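Local coordinates for amine oxidase domain-containing protein (Pyrococcus furiosus, PDB 3NRN) that is of unconfirmed function but binds adenosine monophosphate and probably acts as an oxidoreductase of the flavin-containing amine oxidase family, at residues 8-13 and 189-194; 32-35 and 39-42; 197-200 and 205-208; 66-71 and 391-396. One frame throughout, in Å; residues are numbered along the deposited sequence.

Interaction 1. Residues 8-13 and 189-194; sequences AGLGGL and KAVIDE. With AMP (adenosine monophosphate), chain B.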
# COMPACT_ATOMS: atom_id res chain seq x y z
N ALA A 8 -2.19 12.09 9.59
CA ALA A 8 -3.48 11.72 9.01
C ALA A 8 -3.36 10.95 7.70
O ALA A 8 -3.94 11.33 6.67
CB ALA A 8 -4.33 12.96 8.81
N GLY A 9 -2.61 9.86 7.74
CA GLY A 9 -2.47 9.03 6.56
C GLY A 9 -3.54 7.96 6.65
O GLY A 9 -4.36 7.97 7.58
N LEU A 10 -3.54 7.03 5.69
CA LEU A 10 -4.53 5.96 5.69
C LEU A 10 -4.54 5.19 7.02
O LEU A 10 -5.59 5.02 7.64
CB LEU A 10 -4.27 5.00 4.53
CG LEU A 10 -5.29 3.86 4.45
CD1 LEU A 10 -6.69 4.43 4.21
CD2 LEU A 10 -4.89 2.89 3.34
N GLY A 11 -3.37 4.72 7.45
CA GLY A 11 -3.30 3.99 8.70
C GLY A 11 -3.84 4.78 9.88
O GLY A 11 -4.64 4.27 10.67
N GLY A 12 -3.41 6.04 10.01
CA GLY A 12 -3.88 6.87 11.11
C GLY A 12 -5.39 7.09 11.09
O GLY A 12 -6.05 6.97 12.12
N LEU A 13 -5.93 7.41 9.92
CA LEU A 13 -7.37 7.65 9.77
C LEU A 13 -8.20 6.37 9.99
O LEU A 13 -9.31 6.44 10.52
CB LEU A 13 -7.65 8.25 8.39
CG LEU A 13 -7.03 9.64 8.20
CD1 LEU A 13 -7.17 10.09 6.75
CD2 LEU A 13 -7.69 10.63 9.15
N LYS A 189 -9.07 9.35 -2.65
CA LYS A 189 -9.73 10.35 -1.82
C LYS A 189 -11.11 9.91 -1.31
O LYS A 189 -11.56 10.35 -0.25
CB LYS A 189 -9.87 11.68 -2.57
CG LYS A 189 -10.28 12.86 -1.68
CD LYS A 189 -10.16 14.19 -2.42
CE LYS A 189 -10.55 15.38 -1.53
NZ LYS A 189 -11.94 15.24 -1.01
N ALA A 190 -11.77 9.03 -2.06
CA ALA A 190 -13.09 8.56 -1.66
C ALA A 190 -13.00 7.90 -0.29
O ALA A 190 -13.86 8.08 0.57
CB ALA A 190 -13.63 7.56 -2.68
N VAL A 191 -11.94 7.14 -0.08
CA VAL A 191 -11.74 6.47 1.19
C VAL A 191 -11.45 7.48 2.30
O VAL A 191 -11.99 7.40 3.41
CB VAL A 191 -10.57 5.48 1.08
CG1 VAL A 191 -10.20 4.95 2.45
CG2 VAL A 191 -10.98 4.34 0.16
N ILE A 192 -10.59 8.44 1.99
CA ILE A 192 -10.21 9.46 2.95
C ILE A 192 -11.41 10.27 3.40
O ILE A 192 -11.56 10.54 4.59
CB ILE A 192 -9.16 10.41 2.33
CG1 ILE A 192 -7.94 9.61 1.86
CG2 ILE A 192 -8.79 11.48 3.35
CD1 ILE A 192 -7.24 8.80 2.95
N ASP A 193 -12.26 10.66 2.46
CA ASP A 193 -13.45 11.45 2.79
C ASP A 193 -14.37 10.70 3.75
O ASP A 193 -14.94 11.28 4.67
CB ASP A 193 -14.22 11.84 1.52
CG ASP A 193 -13.44 12.83 0.65
OD1 ASP A 193 -12.66 13.64 1.20
OD2 ASP A 193 -13.63 12.81 -0.59
N GLU A 194 -14.52 9.40 3.53
CA GLU A 194 -15.37 8.59 4.40
C GLU A 194 -14.79 8.43 5.80
O GLU A 194 -15.53 8.49 6.79
CB GLU A 194 -15.63 7.22 3.76
CG GLU A 194 -16.77 7.24 2.75
CD GLU A 194 -18.11 7.54 3.42
OE1 GLU A 194 -18.73 6.62 3.98
OE2 GLU A 194 -18.54 8.72 3.39
P AMP B . 1.38 8.58 5.10
O1P AMP B . 1.12 7.59 6.22
O2P AMP B . 2.88 8.68 4.84
O3P AMP B . 0.50 8.42 3.93
O5' AMP B . 1.01 9.92 5.89
C5' AMP B . 1.54 10.13 7.20
C4' AMP B . 1.02 11.52 7.56
O4' AMP B . 1.74 12.09 8.66
C3' AMP B . 1.09 12.53 6.42
O3' AMP B . -0.26 13.01 6.30
C2' AMP B . 2.06 13.60 6.97
O2' AMP B . 1.83 14.95 6.55
C1' AMP B . 1.81 13.46 8.46
N9 AMP B . 2.95 13.81 9.33
C8 AMP B . 4.26 13.53 9.14
N7 AMP B . 4.98 13.94 10.21
C5 AMP B . 4.12 14.42 11.12
C6 AMP B . 4.26 15.02 12.45
N6 AMP B . 5.51 15.14 12.98
N1 AMP B . 3.12 15.41 13.07
C2 AMP B . 1.88 15.22 12.49
N3 AMP B . 1.67 14.73 11.24
C4 AMP B . 2.77 14.33 10.54
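Leu-10 on Val-191 and Leu-13 on Ile-192 are the touching pairs between helix 10-21 and helix 188-200, whose backbones come nearest at Leu-10 and Ile-192, with 7.2 Å between the CA atoms. The contact is wholly apolar. CD1 of Leu-10 reaches CG1 of Val-191 at 4.0 Å, the two chains meeting at a slant. Three residues on from Leu-10, Leu-13 crosses Ile-192, the neighbour of Val-191, nearly at right angles, and its CD1 methyl lies equally far from the CG2 branch and the CD1 end of Ile-192, 4.0 Å from each. With CG anti to the backbone N (chi1 -179°), Leu-10 swings its branch toward the partner helix although its CB does not aim there. All four side chains are buried, and Leu-195 also packs on both leucines. Gly-9, the N-cap of helix 10-21, faces the nucleotide instead: its CA is 3.7 Å from AMP O5', and a CB modelled there would fall only 2.4 Å from AMP O1P. Gly-7, Gly-9 and Gly-12 fit the GxGxxG pattern, and with AMP bound at this turn the arrangement is consistent with a Rossmann-type nucleotide-binding strand-turn-helix, backed here by helix 188-200.

Interaction 2. Residues 32-35 and 39-42; sequences SAMI and FTNL
Met-34, a selenomethionine, and Thr-40 are brought together by their torsions: Met-34 sets CG between its backbone N and carbonyl carbon (chi1 89°) and bends at the selenium (chi3 -70°), while Thr-40 turns OG1 anti to its N (chi1 -168°), which leaves CG2 as the branch that faces Met-34. The two side chains then meet tip to tip, Met-34 CE lying 3.9 Å from Thr-40 CG2. Thr-40 CG2 is also 4.3 Å from Ile-35 O, the carbonyl oxygen of the residue after Met-34. The other branch of the threonine does the polar work through one water. This water donates to Ile-35 O at 2.6 Å and is hydrogen-bonded to Thr-40 OG1 at 2.7 Å, so it spans two loop regions that make no direct hydrogen bond. At the start of 32-35, Ser-32 OG accepts from Met-34 N at 3.2 Å, forming an ST turn; the same hydroxyl is hydrogen-bonded to Glu-30, which binds AMP. Asn-41 OD1 accepts from Lys-189 N of helix 188-200. The chemistry is therefore divided on one threonine: its methyl meets the methyl of a selenomethionine that is exposed overall in a modest apolar touch, whereas its hydroxyl reaches Ile-35 O through one bound water, so the polar link between the segments is water-mediated.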
# COMPACT_ATOMS: atom_id res chain seq x y z
N SER A 32 0.55 18.78 7.70
CA SER A 32 0.22 19.58 6.53
C SER A 32 -1.17 20.20 6.66
O SER A 32 -1.83 20.07 7.70
CB SER A 32 0.28 18.72 5.26
OG SER A 32 -0.87 17.90 5.14
N ALA A 33 -1.62 20.89 5.61
CA ALA A 33 -2.92 21.54 5.62
C ALA A 33 -4.03 20.63 5.12
O ALA A 33 -5.20 20.99 5.17
CB ALA A 33 -2.87 22.81 4.78
N MSE A 34 -3.65 19.44 4.65
CA MSE A 34 -4.62 18.48 4.13
C MSE A 34 -4.35 17.07 4.67
O MSE A 34 -3.21 16.71 4.95
CB MSE A 34 -4.59 18.46 2.60
CG MSE A 34 -3.58 17.48 1.99
SE MSE A 34 -3.64 17.41 0.17
CE MSE A 34 -5.24 16.59 -0.10
N ILE A 35 -5.41 16.28 4.79
CA ILE A 35 -5.30 14.92 5.29
C ILE A 35 -5.22 13.93 4.13
O ILE A 35 -5.47 14.30 2.98
CB ILE A 35 -6.52 14.55 6.17
CG1 ILE A 35 -7.81 14.66 5.36
CG2 ILE A 35 -6.58 15.48 7.37
CD1 ILE A 35 -9.07 14.29 6.13
N PHE A 39 -2.33 8.57 0.24
CA PHE A 39 -3.49 7.82 -0.22
C PHE A 39 -4.67 8.76 -0.48
O PHE A 39 -5.75 8.56 0.07
CB PHE A 39 -3.89 6.77 0.81
CG PHE A 39 -4.85 5.74 0.29
CD1 PHE A 39 -4.42 4.75 -0.59
CD2 PHE A 39 -6.19 5.75 0.68
CE1 PHE A 39 -5.30 3.79 -1.07
CE2 PHE A 39 -7.08 4.80 0.20
CZ PHE A 39 -6.63 3.81 -0.68
N THR A 40 -4.46 9.78 -1.30
CA THR A 40 -5.53 10.71 -1.64
C THR A 40 -5.37 11.19 -3.08
O THR A 40 -4.50 10.70 -3.81
CB THR A 40 -5.57 11.91 -0.65
OG1 THR A 40 -6.78 12.64 -0.84
CG2 THR A 40 -4.39 12.84 -0.87
N ASN A 41 -6.19 12.14 -3.51
CA ASN A 41 -6.12 12.62 -4.89
C ASN A 41 -5.22 13.82 -5.16
O ASN A 41 -5.00 14.66 -4.30
CB ASN A 41 -7.52 12.91 -5.42
CG ASN A 41 -8.34 11.65 -5.60
OD1 ASN A 41 -7.97 10.59 -5.11
ND2 ASN A 41 -9.46 11.77 -6.31
N LEU A 42 -4.72 13.87 -6.39
CA LEU A 42 -3.85 14.95 -6.83
C LEU A 42 -4.37 15.52 -8.15
O LEU A 42 -4.03 15.01 -9.22
CB LEU A 42 -2.42 14.44 -7.02
CG LEU A 42 -1.41 15.46 -7.57
CD1 LEU A 42 -1.13 16.55 -6.53
CD2 LEU A 42 -0.12 14.73 -7.93
O HOH W 1 -7.44 14.24 1.21

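Interaction 3. Residues 197-200 and 205-208; sequences RIIM and KILT
Ile-206 turns toward the last turn of helix 188-200, where Ile-199 and Met-200 meet it, in a helix-on-sheet packing of the Rossmann-type domain: strand 205-207 is an outermost strand of the five-stranded parallel sheet, and the helix leads into it through a short connection. The backbones come nearest between Met-200 and Lys-205, whose CA atoms are 6.2 Å apart.

Apolar packing makes up most of the contact. Ile-199 and Ile-206 cross at about a right angle, with CG2 of Ile-199 lying 4.1 Å from CG1 of Ile-206. Ile-199 also packs on Leu-13 and Ala-17 of helix 10-21. Met-200, a selenomethionine, approaches obliquely; its chain is bent at chi2 (-60°) and chi3 (84°), which folds the end back over the isoleucine. Its SE is 3.9 Å from Ile-206 CG1, and its CE is 3.3 Å from that same carbon, tighter than ordinary van der Waals contact. Cutting Ile-206 back to an alanine would probably take away the carbons against which Met-200 SE and CE rest, leaving its end less fixed and a gap beside Ile-199 CG2.

Polar bonds hold each partner in place separately. Lys-205 and Leu-207 pair through their backbones with strand 25-29 and its extension to Glu-30, and Arg-197 forms salt bridges with Glu-194 and Glu-201 along the helix.

The Met-200 methyl also abuts the strand backbone, its CE lying 3.5 Å from Lys-205 N.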
# COMPACT_ATOMS: atom_id res chain seq x y z
N ARG A 197 -15.31 11.66 7.68
CA ARG A 197 -16.70 11.81 8.08
C ARG A 197 -17.00 10.96 9.31
O ARG A 197 -17.68 11.41 10.24
CB ARG A 197 -17.64 11.40 6.95
CG ARG A 197 -19.10 11.24 7.38
CD ARG A 197 -19.97 10.67 6.26
NE ARG A 197 -19.71 9.24 6.03
CZ ARG A 197 -20.03 8.27 6.88
NH1 ARG A 197 -20.62 8.57 8.04
NH2 ARG A 197 -19.78 7.01 6.59
N ILE A 198 -16.51 9.73 9.31
CA ILE A 198 -16.76 8.82 10.42
C ILE A 198 -16.15 9.31 11.72
O ILE A 198 -16.74 9.15 12.80
CB ILE A 198 -16.22 7.41 10.10
CG1 ILE A 198 -17.02 6.81 8.93
CG2 ILE A 198 -16.30 6.52 11.33
CD1 ILE A 198 -16.40 5.57 8.33
N ILE A 199 -14.96 9.89 11.64
CA ILE A 199 -14.29 10.42 12.82
C ILE A 199 -15.03 11.64 13.37
O ILE A 199 -15.23 11.78 14.58
CB ILE A 199 -12.84 10.83 12.50
CG1 ILE A 199 -12.02 9.61 12.09
CG2 ILE A 199 -12.19 11.49 13.71
CD1 ILE A 199 -10.60 9.94 11.65
N MSE A 200 -15.43 12.54 12.47
CA MSE A 200 -16.11 13.75 12.89
C MSE A 200 -17.52 13.49 13.42
O MSE A 200 -17.99 14.19 14.31
CB MSE A 200 -16.15 14.76 11.74
CG MSE A 200 -14.75 15.16 11.25
SE MSE A 200 -13.72 15.92 12.54
CE MSE A 200 -13.03 14.53 13.36
N LYS A 205 -11.76 14.64 16.60
CA LYS A 205 -11.23 15.90 16.09
C LYS A 205 -10.08 15.67 15.12
O LYS A 205 -9.28 14.75 15.29
CB LYS A 205 -10.74 16.79 17.23
CG LYS A 205 -11.85 17.38 18.08
CD LYS A 205 -11.28 18.28 19.16
CE LYS A 205 -12.37 18.87 20.03
NZ LYS A 205 -11.80 19.72 21.10
N ILE A 206 -10.00 16.51 14.09
CA ILE A 206 -8.94 16.43 13.10
C ILE A 206 -8.35 17.83 12.96
O ILE A 206 -8.99 18.74 12.44
CB ILE A 206 -9.48 15.96 11.74
CG1 ILE A 206 -10.11 14.57 11.91
CG2 ILE A 206 -8.35 15.89 10.72
CD1 ILE A 206 -10.79 14.05 10.66
N LEU A 207 -7.12 18.00 13.44
CA LEU A 207 -6.45 19.29 13.40
C LEU A 207 -5.27 19.35 12.44
O LEU A 207 -4.24 18.70 12.65
CB LEU A 207 -6.00 19.65 14.82
CG LEU A 207 -7.08 19.44 15.88
CD1 LEU A 207 -6.51 19.65 17.27
CD2 LEU A 207 -8.24 20.39 15.63
N THR A 208 -5.42 20.14 11.38
CA THR A 208 -4.36 20.29 10.39
C THR A 208 -3.38 21.38 10.81
O THR A 208 -3.68 22.20 11.69
CB THR A 208 -4.94 20.65 9.00
OG1 THR A 208 -5.82 21.77 9.13
CG2 THR A 208 -5.68 19.47 8.41

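Interaction 4. Residues 66-71 and 391-396; sequences AHLLRI and GIALGV
Around the contact of Leu-68 with Ala-393 and Val-396, the shortest polar bond is a helical one, Arg-70 N to Ala-66 O at 2.9 Å. The facing helix is held likewise, Val-396 N bonding to Ile-392 O at 3.0 Å; these bonds lie within each helix, and the meeting between the helices is apolar. Leu-68 and Ala-393 mark the closest backbone approach, with CA atoms 7.2 Å apart. A single methyl does the touching: Leu-68 CD1 lies 3.9 Å from Ala-393 CB and 3.8 Å from Ala-393 O, and one turn along it comes within 4.2 Å of Val-396 CG1. The leucine thus rests across two residues three apart on the same helical face. Its chi1 of -96° lies away from a staggered value, which suggests modest strain in the pose that places CD1 there. In the fold this is buried packing between helix 64-72 and helix 388-402. Met-397 and Phe-408 also pack on Leu-68, and Leu-69 extends the first helix onto Val-191 and Leu-195 of helix 188-200.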
# COMPACT_ATOMS: atom_id res chain seq x y z
N ALA A 66 -10.79 -3.55 2.57
CA ALA A 66 -12.22 -3.50 2.26
C ALA A 66 -13.02 -3.92 3.49
O ALA A 66 -14.01 -3.28 3.83
CB ALA A 66 -12.56 -4.41 1.10
N HIS A 67 -12.57 -4.98 4.17
CA HIS A 67 -13.28 -5.44 5.35
C HIS A 67 -13.36 -4.35 6.41
O HIS A 67 -14.42 -4.13 7.00
CB HIS A 67 -12.60 -6.67 5.96
CG HIS A 67 -13.31 -7.19 7.18
ND1 HIS A 67 -14.62 -7.63 7.14
CD2 HIS A 67 -12.92 -7.30 8.47
CE1 HIS A 67 -15.00 -7.98 8.35
NE2 HIS A 67 -13.99 -7.79 9.18
N LEU A 68 -12.24 -3.68 6.66
CA LEU A 68 -12.19 -2.63 7.65
C LEU A 68 -13.13 -1.49 7.28
O LEU A 68 -13.82 -0.95 8.13
CB LEU A 68 -10.78 -2.07 7.80
CG LEU A 68 -9.88 -2.60 8.90
CD1 LEU A 68 -8.63 -1.70 8.99
CD2 LEU A 68 -10.63 -2.61 10.24
N LEU A 69 -13.13 -1.12 6.00
CA LEU A 69 -14.00 -0.05 5.55
C LEU A 69 -15.46 -0.45 5.74
O LEU A 69 -16.28 0.37 6.16
CB LEU A 69 -13.71 0.28 4.08
CG LEU A 69 -12.29 0.78 3.84
CD1 LEU A 69 -12.00 0.86 2.36
CD2 LEU A 69 -12.11 2.15 4.51
N ARG A 70 -15.79 -1.70 5.45
CA ARG A 70 -17.16 -2.14 5.62
C ARG A 70 -17.61 -2.06 7.08
O ARG A 70 -18.66 -1.49 7.37
CB ARG A 70 -17.36 -3.57 5.10
CG ARG A 70 -18.82 -4.05 5.22
CD ARG A 70 -19.05 -5.41 4.57
NE ARG A 70 -18.67 -5.40 3.16
CZ ARG A 70 -18.80 -6.44 2.33
NH1 ARG A 70 -19.31 -7.58 2.77
NH2 ARG A 70 -18.41 -6.33 1.07
N ILE A 71 -16.83 -2.62 8.00
CA ILE A 71 -17.24 -2.60 9.40
C ILE A 71 -17.24 -1.20 10.02
O ILE A 71 -17.89 -0.97 11.03
CB ILE A 71 -16.38 -3.57 10.26
CG1 ILE A 71 -14.92 -3.10 10.33
CG2 ILE A 71 -16.43 -4.97 9.65
CD1 ILE A 71 -14.09 -3.87 11.33
N GLY A 391 -1.93 -4.32 3.32
CA GLY A 391 -0.94 -4.59 4.35
C GLY A 391 -1.07 -3.56 5.46
O GLY A 391 -0.91 -3.87 6.65
N ILE A 392 -1.36 -2.32 5.09
CA ILE A 392 -1.53 -1.26 6.07
C ILE A 392 -2.73 -1.59 6.96
O ILE A 392 -2.65 -1.50 8.18
CB ILE A 392 -1.75 0.10 5.37
CG1 ILE A 392 -0.44 0.56 4.72
CG2 ILE A 392 -2.26 1.14 6.38
CD1 ILE A 392 -0.53 1.89 4.00
N ALA A 393 -3.84 -1.97 6.33
CA ALA A 393 -5.06 -2.32 7.05
C ALA A 393 -4.82 -3.51 7.98
O ALA A 393 -5.34 -3.56 9.10
CB ALA A 393 -6.17 -2.65 6.06
N LEU A 394 -4.04 -4.48 7.51
CA LEU A 394 -3.72 -5.66 8.31
C LEU A 394 -2.95 -5.23 9.56
O LEU A 394 -3.13 -5.80 10.63
CB LEU A 394 -2.87 -6.63 7.48
CG LEU A 394 -2.39 -7.91 8.16
CD1 LEU A 394 -3.58 -8.78 8.55
CD2 LEU A 394 -1.48 -8.66 7.20
N GLY A 395 -2.10 -4.22 9.41
CA GLY A 395 -1.33 -3.73 10.54
C GLY A 395 -2.21 -3.03 11.55
O GLY A 395 -1.99 -3.13 12.76
N VAL A 396 -3.22 -2.31 11.06
CA VAL A 396 -4.13 -1.61 11.95
C VAL A 396 -4.91 -2.64 12.76
O VAL A 396 -5.11 -2.47 13.96
CB VAL A 396 -5.10 -0.71 11.15
CG1 VAL A 396 -6.20 -0.15 12.06
CG2 VAL A 396 -4.32 0.43 10.53

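In the fold
Helix 188-200 is the common element: its early part serves interaction 1 and its last turn interaction 3, their centres about 10 Å apart and joined by Leu-13 against Ile-199. Interaction 2, about 9 Å from interaction 1 between centres, meets the same helix through Phe-39 against Val-191, and Ile-35 touches Ile-206 of interaction 3. Along the chain interaction 2 falls within the span of interaction 1, and interaction 3 follows both. Interaction 4 alternates with interaction 1 in sequence; Gly-11 touches Ile-392 and Val-396. The centre of interaction 4 lies about 20 Å from that of interaction 2. Interactions 1 and 4 join distant parts of the chain, while 2 and 3 close short turns beside the AMP pocket.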